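Local coordinates for Peptide/nickel transport system substrate-binding protein (Listeria monocytogenes serotype 1/2a, PDB 5KZT), which binds peptides outside the membrane and probably delivers them to a transporter for uptake, at residues A[44-49]-A[189-194]; A[48-53]-A[159-164]; A[80-85]-A[142-147]; A[99-104]-A[164-169]; A[119-124]-A[147-152]. One frame throughout, in Å; residues are numbered along the deposited sequence.

Contact 1 of 5, residues A[44-49]-A[189-194]; sequences QTNEGL and LFNGPF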
# COMPACT_ATOMS: atom_id res chain seq x y z
N GLN A 44 -9.60 -1.88 10.62
CA GLN A 44 -10.48 -2.64 11.51
C GLN A 44 -10.89 -1.84 12.75
O GLN A 44 -11.96 -2.09 13.33
CB GLN A 44 -9.80 -3.92 11.98
CG GLN A 44 -9.00 -4.67 10.94
CD GLN A 44 -9.73 -4.89 9.62
OE1 GLN A 44 -10.93 -5.15 9.60
NE2 GLN A 44 -9.00 -4.82 8.53
N THR A 45 -10.00 -0.95 13.18
CA THR A 45 -10.11 -0.26 14.46
C THR A 45 -10.64 1.16 14.34
O THR A 45 -11.04 1.77 15.34
CB THR A 45 -8.75 -0.24 15.18
OG1 THR A 45 -7.79 0.49 14.43
CG2 THR A 45 -8.20 -1.64 15.34
N ASN A 46 -10.67 1.69 13.13
CA ASN A 46 -11.11 3.05 12.90
C ASN A 46 -11.89 3.13 11.61
O ASN A 46 -11.88 2.19 10.81
CB ASN A 46 -9.91 3.97 12.87
CG ASN A 46 -9.23 4.05 14.22
OD1 ASN A 46 -8.31 3.30 14.52
ND2 ASN A 46 -9.73 4.93 15.08
N GLU A 47 -12.59 4.24 11.43
CA GLU A 47 -13.50 4.36 10.32
C GLU A 47 -13.68 5.82 9.91
O GLU A 47 -13.73 6.70 10.76
CB GLU A 47 -14.85 3.73 10.72
CG GLU A 47 -15.91 3.68 9.62
CD GLU A 47 -17.21 3.09 10.12
OE1 GLU A 47 -17.36 1.84 10.05
OE2 GLU A 47 -18.05 3.85 10.62
N GLY A 48 -13.75 6.05 8.60
CA GLY A 48 -13.96 7.40 8.05
C GLY A 48 -15.39 7.62 7.59
O GLY A 48 -16.33 6.95 8.06
N LEU A 49 -15.54 8.57 6.66
CA LEU A 49 -16.85 8.95 6.13
C LEU A 49 -17.48 7.83 5.30
O LEU A 49 -18.69 7.69 5.32
CB LEU A 49 -16.77 10.21 5.29
CG LEU A 49 -16.32 11.46 6.03
CD1 LEU A 49 -16.01 12.55 5.02
CD2 LEU A 49 -17.36 11.92 7.04
N LEU A 189 -6.95 5.42 20.08
CA LEU A 189 -8.41 5.42 20.26
C LEU A 189 -9.11 4.86 19.03
O LEU A 189 -8.67 5.05 17.90
CB LEU A 189 -8.96 6.82 20.51
CG LEU A 189 -9.07 7.45 21.89
CD1 LEU A 189 -9.92 8.72 21.78
CD2 LEU A 189 -9.64 6.49 22.94
N PHE A 190 -10.25 4.21 19.26
CA PHE A 190 -10.92 3.42 18.24
C PHE A 190 -12.34 3.93 17.98
O PHE A 190 -13.05 4.31 18.92
CB PHE A 190 -10.94 1.94 18.68
CG PHE A 190 -9.63 1.48 19.23
CD1 PHE A 190 -8.49 1.45 18.41
CD2 PHE A 190 -9.49 1.13 20.58
CE1 PHE A 190 -7.25 1.04 18.93
CE2 PHE A 190 -8.26 0.73 21.10
CZ PHE A 190 -7.14 0.69 20.28
N ASN A 191 -12.72 3.98 16.71
CA ASN A 191 -14.10 4.28 16.33
C ASN A 191 -14.61 3.31 15.29
O ASN A 191 -15.62 3.57 14.65
CB ASN A 191 -14.25 5.74 15.85
CG ASN A 191 -13.71 5.98 14.45
OD1 ASN A 191 -12.66 5.45 14.09
ND2 ASN A 191 -14.40 6.79 13.67
N GLY A 192 -13.94 2.17 15.14
CA GLY A 192 -14.29 1.17 14.14
C GLY A 192 -14.86 -0.08 14.78
O GLY A 192 -15.12 -0.09 15.98
N PRO A 193 -15.09 -1.13 13.98
CA PRO A 193 -15.67 -2.38 14.51
C PRO A 193 -14.92 -3.06 15.65
O PRO A 193 -15.54 -3.75 16.47
CB PRO A 193 -15.72 -3.30 13.28
CG PRO A 193 -15.75 -2.37 12.11
CD PRO A 193 -15.04 -1.12 12.51
N PHE A 194 -13.59 -2.88 15.69
CA PHE A 194 -12.74 -3.56 16.65
C PHE A 194 -11.86 -2.56 17.41
O PHE A 194 -11.57 -1.46 16.93
CB PHE A 194 -11.88 -4.59 15.92
CG PHE A 194 -12.68 -5.66 15.24
CD1 PHE A 194 -13.15 -6.75 15.95
CD2 PHE A 194 -12.98 -5.57 13.90
CE1 PHE A 194 -13.92 -7.74 15.33
CE2 PHE A 194 -13.77 -6.54 13.27
CZ PHE A 194 -14.21 -7.64 13.98
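Asn-46 and Asn-191 lock their side chains together where the chain leaves helix 36-45, their amide planes 41° apart. The ND2 of Asn-46 is a double donor: it gives a nearly straight bond (177°) to Leu-189 O, 3.0 Å away on a lone pair of that carbonyl, and a second, more bent one to Asn-191 OD1. That oxygen also accepts from Glu-47 N at 2.9 Å, the two donors arriving from opposite faces of the Asn-191 amide. Its ND2 bonds in turn to Glu-47 O (3.0 Å), so both ends of one amide read the backbone of Glu-47 and the group cannot flip without losing bonds. Thr-45 OG1 fixes the far side of the Asn-46 amide by donating to its OD1. The loop entering strand 194-197, at the edge of a four-stranded mixed sheet of this solute-binding fold, is thereby tied to the helix end: Thr-45 O receives Gly-192 N at 2.9 Å, and Gln-44 O receives Phe-194 N at 3.0 Å. The backbones are tightest at Gly-192, whose CA lies 3.9 Å from that of Asn-46. Packing is looser at the flanks, although these too are buried: Gln-44 CB comes only to 4.1 Å from Phe-194 CD2, and the Glu-47 carboxylate extends past the loop to Tyr-214 and Trp-215.

Contact 2 of 5, residues A[48-53]-A[159-164]; sequences GLYALD and SLFAFP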
# COMPACT_ATOMS: atom_id res chain seq x y z
N GLY A 48 -13.75 6.05 8.60
CA GLY A 48 -13.96 7.40 8.05
C GLY A 48 -15.39 7.62 7.59
O GLY A 48 -16.33 6.95 8.06
N LEU A 49 -15.54 8.57 6.66
CA LEU A 49 -16.85 8.95 6.13
C LEU A 49 -17.48 7.83 5.30
O LEU A 49 -18.69 7.69 5.32
CB LEU A 49 -16.77 10.21 5.29
CG LEU A 49 -16.32 11.46 6.03
CD1 LEU A 49 -16.01 12.55 5.02
CD2 LEU A 49 -17.36 11.92 7.04
N TYR A 50 -16.64 7.07 4.59
CA TYR A 50 -17.08 5.97 3.74
C TYR A 50 -16.24 4.76 4.09
O TYR A 50 -15.18 4.89 4.67
CB TYR A 50 -16.88 6.32 2.27
CG TYR A 50 -17.94 7.23 1.67
CD1 TYR A 50 -18.02 8.57 2.01
CD2 TYR A 50 -18.89 6.73 0.76
CE1 TYR A 50 -19.00 9.40 1.47
CE2 TYR A 50 -19.86 7.54 0.23
CZ TYR A 50 -19.90 8.87 0.58
OH TYR A 50 -20.89 9.65 0.05
N ALA A 51 -16.73 3.59 3.72
CA ALA A 51 -15.97 2.37 3.79
C ALA A 51 -16.43 1.46 2.64
O ALA A 51 -17.62 1.46 2.31
CB ALA A 51 -16.18 1.71 5.15
N LEU A 52 -15.51 0.71 2.03
CA LEU A 52 -15.85 -0.21 0.93
C LEU A 52 -16.83 -1.27 1.39
O LEU A 52 -16.64 -1.89 2.43
CB LEU A 52 -14.58 -0.88 0.36
CG LEU A 52 -13.91 -0.10 -0.78
CD1 LEU A 52 -13.82 1.38 -0.49
CD2 LEU A 52 -12.55 -0.68 -1.17
N ASP A 53 -17.89 -1.45 0.60
CA ASP A 53 -18.90 -2.47 0.84
C ASP A 53 -18.51 -3.81 0.21
O ASP A 53 -17.43 -3.96 -0.37
CB ASP A 53 -20.29 -1.98 0.37
CG ASP A 53 -20.43 -1.92 -1.16
OD1 ASP A 53 -19.58 -2.47 -1.89
OD2 ASP A 53 -21.42 -1.32 -1.63
N SER A 159 -13.54 7.11 -2.55
CA SER A 159 -12.46 6.16 -2.23
C SER A 159 -11.41 6.79 -1.30
O SER A 159 -10.89 6.14 -0.39
CB SER A 159 -11.79 5.63 -3.51
OG SER A 159 -12.70 4.96 -4.36
N LEU A 160 -11.13 8.08 -1.52
CA LEU A 160 -10.28 8.82 -0.57
C LEU A 160 -10.94 8.88 0.80
O LEU A 160 -10.28 8.62 1.82
CB LEU A 160 -9.92 10.21 -1.08
CG LEU A 160 -9.16 10.24 -2.42
CD1 LEU A 160 -8.89 11.67 -2.90
CD2 LEU A 160 -7.84 9.48 -2.33
N PHE A 161 -12.24 9.19 0.84
CA PHE A 161 -12.97 9.24 2.13
C PHE A 161 -12.95 7.88 2.86
O PHE A 161 -13.07 7.82 4.07
CB PHE A 161 -14.43 9.63 1.92
CG PHE A 161 -14.65 11.03 1.42
CD1 PHE A 161 -13.69 12.05 1.54
CD2 PHE A 161 -15.88 11.35 0.85
CE1 PHE A 161 -13.96 13.33 1.08
CE2 PHE A 161 -16.14 12.65 0.40
CZ PHE A 161 -15.18 13.63 0.52
N ALA A 162 -12.79 6.79 2.11
CA ALA A 162 -12.65 5.46 2.67
C ALA A 162 -11.19 5.06 3.00
O ALA A 162 -10.93 3.93 3.41
CB ALA A 162 -13.24 4.46 1.70
N PHE A 163 -10.24 5.98 2.83
CA PHE A 163 -8.83 5.66 3.00
C PHE A 163 -8.34 6.20 4.35
O PHE A 163 -8.70 7.31 4.74
CB PHE A 163 -8.02 6.25 1.83
CG PHE A 163 -6.63 5.72 1.75
CD1 PHE A 163 -6.40 4.44 1.24
CD2 PHE A 163 -5.55 6.46 2.23
CE1 PHE A 163 -5.11 3.93 1.20
CE2 PHE A 163 -4.26 5.95 2.18
CZ PHE A 163 -4.05 4.68 1.67
N PRO A 164 -7.51 5.43 5.08
CA PRO A 164 -7.20 5.82 6.47
C PRO A 164 -6.68 7.25 6.74
O PRO A 164 -6.98 7.80 7.79
CB PRO A 164 -6.17 4.77 6.89
CG PRO A 164 -6.70 3.55 6.22
CD PRO A 164 -7.05 4.05 4.83
O HOH W 1 -13.09 9.98 5.91
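Ala-162 is the small knob of this contact, its CB set into a hollow lined by Tyr-50 CB, the Tyr-50 carbonyl and Leu-52 CD1. Leu-52 CD1 touches that methyl at 3.8 Å, and Tyr-50 CB lies on it at 4.1 Å. The carbonyl oxygen of Tyr-50 also takes a CA-H...O contact from Ala-162 CA at 3.3 Å, with an angle of 144° at the hydrogen. A second, larger bump is the Phe-161 ring, received between two residues of the other segment. Leu-49 CD1 sits over one ring face, 4.2 Å from the centroid and 13° off the normal, while Tyr-50 lies alongside, pointing the same way, with its CD1 3.7 Å from Phe-161 CD2 near the edge of the phenylalanine ring. The two aromatic planes are inclined by 32°, an oblique pairing. The packing joins helix 157-161 and the residues after it to strand 50-52, which forms a two-stranded antiparallel sheet with strand 58-60; Trp-101 of helix 94-105 also touches Phe-161. Beside Gly-48 a water bridges the backbones: Leu-49 N donates to it at 2.9 Å, and it donates to Phe-161 O at 2.8 Å. A direct link is lacking there, since Leu-49 N and Phe-161 O stand 3.7 Å apart.

Contact 3 of 5, residues A[80-85]-A[142-147]; sequences LREDAK and DDYTLE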
# COMPACT_ATOMS: atom_id res chain seq x y z
N LEU A 80 -22.99 13.95 9.60
CA LEU A 80 -22.28 12.88 10.30
C LEU A 80 -23.22 12.11 11.22
O LEU A 80 -24.20 12.65 11.69
CB LEU A 80 -21.15 13.47 11.13
CG LEU A 80 -20.11 14.27 10.36
CD1 LEU A 80 -19.08 14.84 11.32
CD2 LEU A 80 -19.46 13.39 9.30
N ARG A 81 -22.88 10.84 11.48
CA ARG A 81 -23.65 10.04 12.42
C ARG A 81 -23.63 10.68 13.81
O ARG A 81 -22.58 11.02 14.33
CB ARG A 81 -23.08 8.61 12.51
CG ARG A 81 -23.29 7.77 11.27
CD ARG A 81 -23.23 6.30 11.61
NE ARG A 81 -24.44 5.90 12.31
CZ ARG A 81 -25.54 5.41 11.73
NH1 ARG A 81 -25.62 5.23 10.41
NH2 ARG A 81 -26.58 5.07 12.50
N GLU A 82 -24.79 10.84 14.42
CA GLU A 82 -24.87 11.39 15.77
C GLU A 82 -24.75 10.34 16.85
O GLU A 82 -24.74 10.69 18.04
CB GLU A 82 -26.14 12.22 15.90
CG GLU A 82 -26.11 13.32 14.85
CD GLU A 82 -27.21 14.34 14.94
OE1 GLU A 82 -27.29 15.13 13.97
OE2 GLU A 82 -27.94 14.38 15.96
N ASP A 83 -24.66 9.07 16.46
CA ASP A 83 -24.47 7.95 17.41
C ASP A 83 -23.05 7.35 17.38
O ASP A 83 -22.80 6.36 18.06
CB ASP A 83 -25.54 6.87 17.16
CG ASP A 83 -25.38 6.17 15.82
OD1 ASP A 83 -24.49 6.52 15.03
OD2 ASP A 83 -26.18 5.25 15.55
N ALA A 84 -22.14 7.94 16.62
CA ALA A 84 -20.76 7.47 16.55
C ALA A 84 -19.95 7.97 17.76
O ALA A 84 -20.01 9.16 18.13
CB ALA A 84 -20.11 7.89 15.25
N LYS A 85 -19.23 7.04 18.38
CA LYS A 85 -18.44 7.31 19.56
C LYS A 85 -17.01 6.81 19.42
O LYS A 85 -16.73 5.84 18.69
CB LYS A 85 -19.09 6.64 20.76
CG LYS A 85 -20.28 7.39 21.30
CD LYS A 85 -20.84 6.73 22.54
CE LYS A 85 -22.24 7.24 22.85
NZ LYS A 85 -22.38 8.73 22.69
N ASP A 142 -21.22 22.60 11.81
CA ASP A 142 -21.59 22.43 13.21
C ASP A 142 -20.95 21.11 13.67
O ASP A 142 -20.20 20.48 12.90
CB ASP A 142 -23.12 22.53 13.41
CG ASP A 142 -23.93 21.44 12.69
OD1 ASP A 142 -23.50 20.28 12.57
OD2 ASP A 142 -25.07 21.72 12.27
N ASP A 143 -21.23 20.67 14.89
CA ASP A 143 -20.55 19.48 15.40
C ASP A 143 -20.83 18.19 14.62
O ASP A 143 -20.02 17.26 14.68
CB ASP A 143 -20.80 19.32 16.91
CG ASP A 143 -20.08 20.40 17.74
OD1 ASP A 143 -19.16 21.05 17.20
OD2 ASP A 143 -20.44 20.62 18.91
N TYR A 144 -21.93 18.14 13.86
CA TYR A 144 -22.25 16.95 13.05
C TYR A 144 -22.44 17.22 11.55
O TYR A 144 -23.09 16.45 10.86
CB TYR A 144 -23.47 16.24 13.67
CG TYR A 144 -23.13 15.78 15.07
CD1 TYR A 144 -22.46 14.57 15.28
CD2 TYR A 144 -23.41 16.59 16.19
CE1 TYR A 144 -22.10 14.16 16.56
CE2 TYR A 144 -23.05 16.20 17.47
CZ TYR A 144 -22.40 14.99 17.65
OH TYR A 144 -22.05 14.60 18.93
N THR A 145 -21.85 18.31 11.04
CA THR A 145 -21.92 18.65 9.62
C THR A 145 -20.58 19.18 9.12
O THR A 145 -20.00 20.09 9.72
CB THR A 145 -23.00 19.73 9.35
OG1 THR A 145 -24.25 19.27 9.87
CG2 THR A 145 -23.15 20.03 7.82
N LEU A 146 -20.09 18.58 8.02
CA LEU A 146 -18.90 19.05 7.31
C LEU A 146 -19.27 19.67 5.98
O LEU A 146 -20.22 19.24 5.30
CB LEU A 146 -17.94 17.90 7.02
CG LEU A 146 -17.23 17.24 8.19
CD1 LEU A 146 -16.60 15.95 7.73
CD2 LEU A 146 -16.20 18.17 8.82
N GLU A 147 -18.50 20.70 5.61
CA GLU A 147 -18.46 21.16 4.25
C GLU A 147 -17.03 20.93 3.74
O GLU A 147 -16.09 21.53 4.27
CB GLU A 147 -18.81 22.63 4.13
CG GLU A 147 -19.02 23.04 2.67
CD GLU A 147 -19.07 24.54 2.48
OE1 GLU A 147 -17.99 25.21 2.56
OE2 GLU A 147 -20.18 25.06 2.23
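Tyr-144 and Glu-82 both turn CG to the side opposite their own carbonyl carbon (chi1 -62° and -58°), and this brings the glutamate chain obliquely across the phenol ring. Glu-82 CG stands over one face, 4.2 Å from the ring centroid and 28° off its normal, a CH-pi contact made by the aliphatic part of the side chain. Arg-81 O comes to 3.7 Å from Tyr-144 CD1, obliquely to the ring. Leu-80 joins the backbones: its N donates to Tyr-144 O at 2.8 Å, nearly straight, from above the carbonyl plane. Its CD2 meets Leu-146 CD1 at 4.1 Å, on the side covered by Ala-94 and Tyr-97 of helix 94-105.

Tyr-144 is held in place by a type I turn from Asp-142 to Thr-145, where strand 145-149 starts in a four-stranded antiparallel sheet. Asp-142 OD1 accepts from Tyr-144 N at 3.0 Å, an Asx turn, and also from Thr-145 OG1. In the facing loop, Arg-81 grips Asp-83 side-on through NE and NH2, while also making a cation-pi contact with Trp-215. That pair stays within its segment; a backbone bond, apolar contacts and CH-pi packing, not a salt bridge, join the segments.

Contact 4 of 5, residues A[99-104]-A[164-169]; sequences YSWRRA and PTFFPL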
# COMPACT_ATOMS: atom_id res chain seq x y z
N TYR A 99 -9.60 18.41 12.40
CA TYR A 99 -8.30 18.21 13.04
C TYR A 99 -7.41 17.25 12.25
O TYR A 99 -6.27 17.57 11.97
CB TYR A 99 -8.47 17.71 14.48
CG TYR A 99 -7.18 17.23 15.07
CD1 TYR A 99 -6.14 18.13 15.39
CD2 TYR A 99 -6.95 15.88 15.25
CE1 TYR A 99 -4.94 17.68 15.90
CE2 TYR A 99 -5.75 15.42 15.77
CZ TYR A 99 -4.76 16.32 16.09
OH TYR A 99 -3.57 15.83 16.58
N SER A 100 -7.92 16.08 11.88
CA SER A 100 -7.06 15.06 11.25
C SER A 100 -6.65 15.40 9.82
O SER A 100 -5.54 15.08 9.41
CB SER A 100 -7.67 13.67 11.31
OG SER A 100 -8.76 13.57 10.44
N TRP A 101 -7.52 16.02 9.04
CA TRP A 101 -7.13 16.42 7.69
C TRP A 101 -6.09 17.55 7.77
O TRP A 101 -5.10 17.53 7.03
CB TRP A 101 -8.33 16.84 6.88
CG TRP A 101 -9.30 15.75 6.57
CD1 TRP A 101 -9.51 14.57 7.23
CD2 TRP A 101 -10.25 15.79 5.52
NE1 TRP A 101 -10.55 13.87 6.65
CE2 TRP A 101 -11.02 14.60 5.59
CE3 TRP A 101 -10.51 16.70 4.49
CZ2 TRP A 101 -12.05 14.31 4.68
CZ3 TRP A 101 -11.55 16.42 3.60
CH2 TRP A 101 -12.29 15.24 3.70
N ARG A 102 -6.26 18.49 8.70
CA ARG A 102 -5.22 19.50 8.89
C ARG A 102 -3.90 18.85 9.34
O ARG A 102 -2.84 19.23 8.87
CB ARG A 102 -5.66 20.58 9.87
CG ARG A 102 -6.81 21.46 9.42
CD ARG A 102 -7.18 22.45 10.51
NE ARG A 102 -8.29 23.32 10.13
CZ ARG A 102 -8.86 24.23 10.92
NH1 ARG A 102 -8.41 24.47 12.14
NH2 ARG A 102 -9.87 24.94 10.46
N ARG A 103 -3.99 17.84 10.22
CA ARG A 103 -2.80 17.09 10.65
C ARG A 103 -2.07 16.46 9.47
O ARG A 103 -0.84 16.50 9.42
CB ARG A 103 -3.16 15.98 11.67
CG ARG A 103 -1.99 15.21 12.25
CD ARG A 103 -2.41 14.45 13.50
NE ARG A 103 -1.30 13.75 14.14
CZ ARG A 103 -1.03 12.44 14.01
NH1 ARG A 103 -1.80 11.63 13.27
NH2 ARG A 103 0.00 11.92 14.65
N ALA A 104 -2.83 15.86 8.55
CA ALA A 104 -2.26 15.20 7.38
C ALA A 104 -1.50 16.13 6.45
O ALA A 104 -0.48 15.72 5.89
CB ALA A 104 -3.33 14.45 6.58
N PRO A 164 -7.51 5.43 5.08
CA PRO A 164 -7.20 5.82 6.47
C PRO A 164 -6.68 7.25 6.74
O PRO A 164 -6.98 7.80 7.79
CB PRO A 164 -6.17 4.77 6.89
CG PRO A 164 -6.70 3.55 6.22
CD PRO A 164 -7.05 4.05 4.83
N THR A 165 -5.95 7.84 5.80
CA THR A 165 -5.42 9.20 5.98
C THR A 165 -6.53 10.24 6.17
O THR A 165 -6.30 11.29 6.78
CB THR A 165 -4.50 9.63 4.81
OG1 THR A 165 -3.86 8.47 4.25
CG2 THR A 165 -3.44 10.64 5.28
N PHE A 166 -7.72 9.95 5.66
CA PHE A 166 -8.90 10.80 5.76
C PHE A 166 -9.84 10.42 6.93
O PHE A 166 -10.89 11.01 7.08
CB PHE A 166 -9.68 10.73 4.44
CG PHE A 166 -8.94 11.34 3.28
CD1 PHE A 166 -7.90 10.67 2.66
CD2 PHE A 166 -9.29 12.61 2.82
CE1 PHE A 166 -7.22 11.27 1.59
CE2 PHE A 166 -8.61 13.19 1.74
CZ PHE A 166 -7.58 12.52 1.14
N PHE A 167 -9.45 9.45 7.76
CA PHE A 167 -10.22 9.11 8.96
C PHE A 167 -10.11 10.25 9.98
O PHE A 167 -9.10 10.94 10.00
CB PHE A 167 -9.69 7.82 9.59
CG PHE A 167 -9.98 6.56 8.81
CD1 PHE A 167 -10.61 6.58 7.55
CD2 PHE A 167 -9.58 5.34 9.33
CE1 PHE A 167 -10.86 5.41 6.86
CE2 PHE A 167 -9.83 4.16 8.65
CZ PHE A 167 -10.46 4.19 7.42
N PRO A 168 -11.12 10.41 10.85
CA PRO A 168 -11.04 11.36 11.95
C PRO A 168 -10.08 10.93 13.06
O PRO A 168 -9.73 9.74 13.16
CB PRO A 168 -12.48 11.42 12.46
CG PRO A 168 -13.00 10.04 12.20
CD PRO A 168 -12.33 9.56 10.95
N LEU A 169 -9.61 11.91 13.82
CA LEU A 169 -8.81 11.69 15.02
C LEU A 169 -9.32 12.57 16.15
O LEU A 169 -9.81 13.68 15.91
CB LEU A 169 -7.33 11.99 14.74
CG LEU A 169 -6.64 11.00 13.81
CD1 LEU A 169 -5.29 11.55 13.38
CD2 LEU A 169 -6.48 9.63 14.49
O HOH W 2 -5.09 12.34 9.07
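Trp-101 and Phe-166 form the aromatic core of the contact, a T-shaped pair with centroids 5.3 Å apart and planes at 81°. The phenylalanine presents its edge: CD2 lies over the indole face toward its rim, 3.7 Å from Trp-101 CZ2. The same indole donates NE1 to Phe-166 O at 2.9 Å, from above the carbonyl plane, so one residue is held both by its ring and by its backbone. One helical position earlier, Ser-100 OG donates to Phe-167 O at 2.7 Å; chi1 of 71° sets the hydroxyl between the backbone N and carbonyl carbon of its own residue, facing the loop. Leu-169 packs on the CB of Ser-100, with its own CB at the edge of the Tyr-99 ring and CD1 3.5 Å from Arg-103 NH1.

In the next shell, Phe-117 stacks on Phe-166 and meets Trp-101 edge-to-face, while Asp-29 forms a salt bridge with Arg-103 NH2. Phe-167 N closes a bond to Pro-164 O that shapes the 3-10 turn between helices 157-161 and 171-177. Two loop carbonyls, those of Phe-166 and Phe-167, thus receive a side-chain donor each from helix 94-105 within a largely aromatic, buried contact.

Contact 5 of 5, residues A[119-124]-A[147-152]; sequences AIKNGG and EVTLSK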
# COMPACT_ATOMS: atom_id res chain seq x y z
N ALA A 119 -6.46 16.74 -3.75
CA ALA A 119 -7.89 16.73 -4.07
C ALA A 119 -8.72 17.76 -3.29
O ALA A 119 -9.78 18.14 -3.75
CB ALA A 119 -8.46 15.34 -3.83
N ILE A 120 -8.23 18.18 -2.10
CA ILE A 120 -8.94 19.12 -1.22
C ILE A 120 -8.40 20.53 -1.47
O ILE A 120 -7.20 20.72 -1.69
CB ILE A 120 -8.78 18.72 0.28
CG1 ILE A 120 -9.11 17.23 0.49
CG2 ILE A 120 -9.64 19.58 1.19
CD1 ILE A 120 -10.43 16.76 -0.07
N LYS A 121 -9.31 21.50 -1.44
CA LYS A 121 -8.98 22.88 -1.71
C LYS A 121 -7.83 23.31 -0.79
O LYS A 121 -7.89 23.09 0.42
CB LYS A 121 -10.18 23.79 -1.49
CG LYS A 121 -9.87 25.26 -1.77
CD LYS A 121 -11.08 26.15 -1.62
CE LYS A 121 -10.66 27.59 -1.85
NZ LYS A 121 -11.82 28.49 -1.63
N ASN A 122 -6.80 23.88 -1.39
CA ASN A 122 -5.58 24.35 -0.70
C ASN A 122 -4.63 23.28 -0.17
O ASN A 122 -3.62 23.61 0.43
CB ASN A 122 -5.91 25.36 0.42
CG ASN A 122 -6.51 26.64 -0.13
OD1 ASN A 122 -6.18 27.06 -1.24
ND2 ASN A 122 -7.40 27.27 0.64
N GLY A 123 -4.96 22.00 -0.33
CA GLY A 123 -4.10 20.94 0.21
C GLY A 123 -2.66 21.01 -0.28
O GLY A 123 -1.72 20.96 0.52
N GLY A 124 -2.49 21.14 -1.60
CA GLY A 124 -1.18 21.27 -2.22
C GLY A 124 -0.37 22.42 -1.65
O GLY A 124 0.79 22.25 -1.25
N GLU A 147 -18.50 20.70 5.61
CA GLU A 147 -18.46 21.16 4.25
C GLU A 147 -17.03 20.93 3.74
O GLU A 147 -16.09 21.53 4.27
CB GLU A 147 -18.81 22.63 4.13
CG GLU A 147 -19.02 23.04 2.67
CD GLU A 147 -19.07 24.54 2.48
OE1 GLU A 147 -17.99 25.21 2.56
OE2 GLU A 147 -20.18 25.06 2.23
N VAL A 148 -16.91 20.06 2.74
CA VAL A 148 -15.61 19.76 2.09
C VAL A 148 -15.61 20.39 0.71
O VAL A 148 -16.54 20.18 -0.08
CB VAL A 148 -15.40 18.23 1.97
CG1 VAL A 148 -14.15 17.90 1.15
CG2 VAL A 148 -15.34 17.59 3.36
N THR A 149 -14.58 21.17 0.43
CA THR A 149 -14.44 21.82 -0.87
C THR A 149 -13.23 21.19 -1.56
O THR A 149 -12.12 21.14 -1.00
CB THR A 149 -14.27 23.36 -0.72
OG1 THR A 149 -15.39 23.91 -0.04
CG2 THR A 149 -14.19 24.03 -2.09
N LEU A 150 -13.45 20.66 -2.76
CA LEU A 150 -12.39 20.01 -3.52
C LEU A 150 -11.63 21.04 -4.31
O LEU A 150 -12.13 22.12 -4.58
CB LEU A 150 -12.96 18.97 -4.48
CG LEU A 150 -13.88 17.93 -3.85
CD1 LEU A 150 -14.26 16.91 -4.90
CD2 LEU A 150 -13.22 17.28 -2.65
N SER A 151 -10.43 20.68 -4.74
CA SER A 151 -9.65 21.54 -5.62
C SER A 151 -10.21 21.50 -7.04
O SER A 151 -10.09 22.47 -7.78
CB SER A 151 -8.19 21.10 -5.60
OG SER A 151 -8.07 19.77 -6.04
N LYS A 152 -10.80 20.37 -7.41
CA LYS A 152 -11.46 20.19 -8.70
C LYS A 152 -12.32 18.94 -8.59
O LYS A 152 -12.14 18.17 -7.64
CB LYS A 152 -10.42 20.01 -9.80
CG LYS A 152 -9.47 18.82 -9.66
CD LYS A 152 -8.51 18.82 -10.86
CE LYS A 152 -7.85 17.47 -11.07
NZ LYS A 152 -7.09 17.09 -9.84
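A single antiparallel bridge, Ile-120 opposite Leu-150, pairs the segment before helix 123-127 with the end of strand 145-149, the strand that lies between 75-79 and 138-140 in an antiparallel sheet. Two backbone hydrogen bonds frame it: Ser-151 N to Ala-119 O at 2.8 Å and Lys-121 N to Thr-149 O at 2.9 Å, both nearly straight at 166° and 169°. A type II turn from Ile-120 to Gly-123, closed by Gly-123 N on Ile-120 O, then swings the chain into the helix.

Apolar contacts gather on the buried side. Ile-120 CD1 meets both Leu-150 CD2 (3.8 Å) and Val-148 CG1 (4.1 Å), crossing both side chains obliquely, and Trp-101 of helix 94-105 touches Ile-120 and Val-148 as well. The more open side carries Lys-121 and Thr-149, lying side by side and pointing the same way. Lys-121 is fully extended, CG opposite its backbone N (chi1 -180°), which runs the methylenes along the threonine while the ammonium leads away. Polar side-chain chemistry is slight: Ser-151 OG bonds outward to Asp-118 O. On the lysine chain, the methylene that meets the threonine methyl is CD, 3.8 Å from Thr-149 CG2.

How the contacts relate
Contacts 1, 2 and 4 are buried, whereas contacts 3 and 5 are only partly so and work at the two ends of strand 145-149, sharing Glu-147. Their chemistry differs accordingly: contact 1 is a dense polar network of amides and backbone, contact 2 is apolar with one bridging water, and contact 4 mixes aromatic packing with side-chain bonds to carbonyls. The partly exposed pair rely on backbone bonds and apolar packing, with a CH-pi contact on a tyrosine in contact 3. Contacts 1 and 2 overlap at Gly-48 and Leu-49; Leu-49 CD2 also reaches Leu-80 CD2 of contact 3 at 3.4 Å. Trp-101 links contact 4 to Phe-161 of contact 2 and Ile-120 of contact 5.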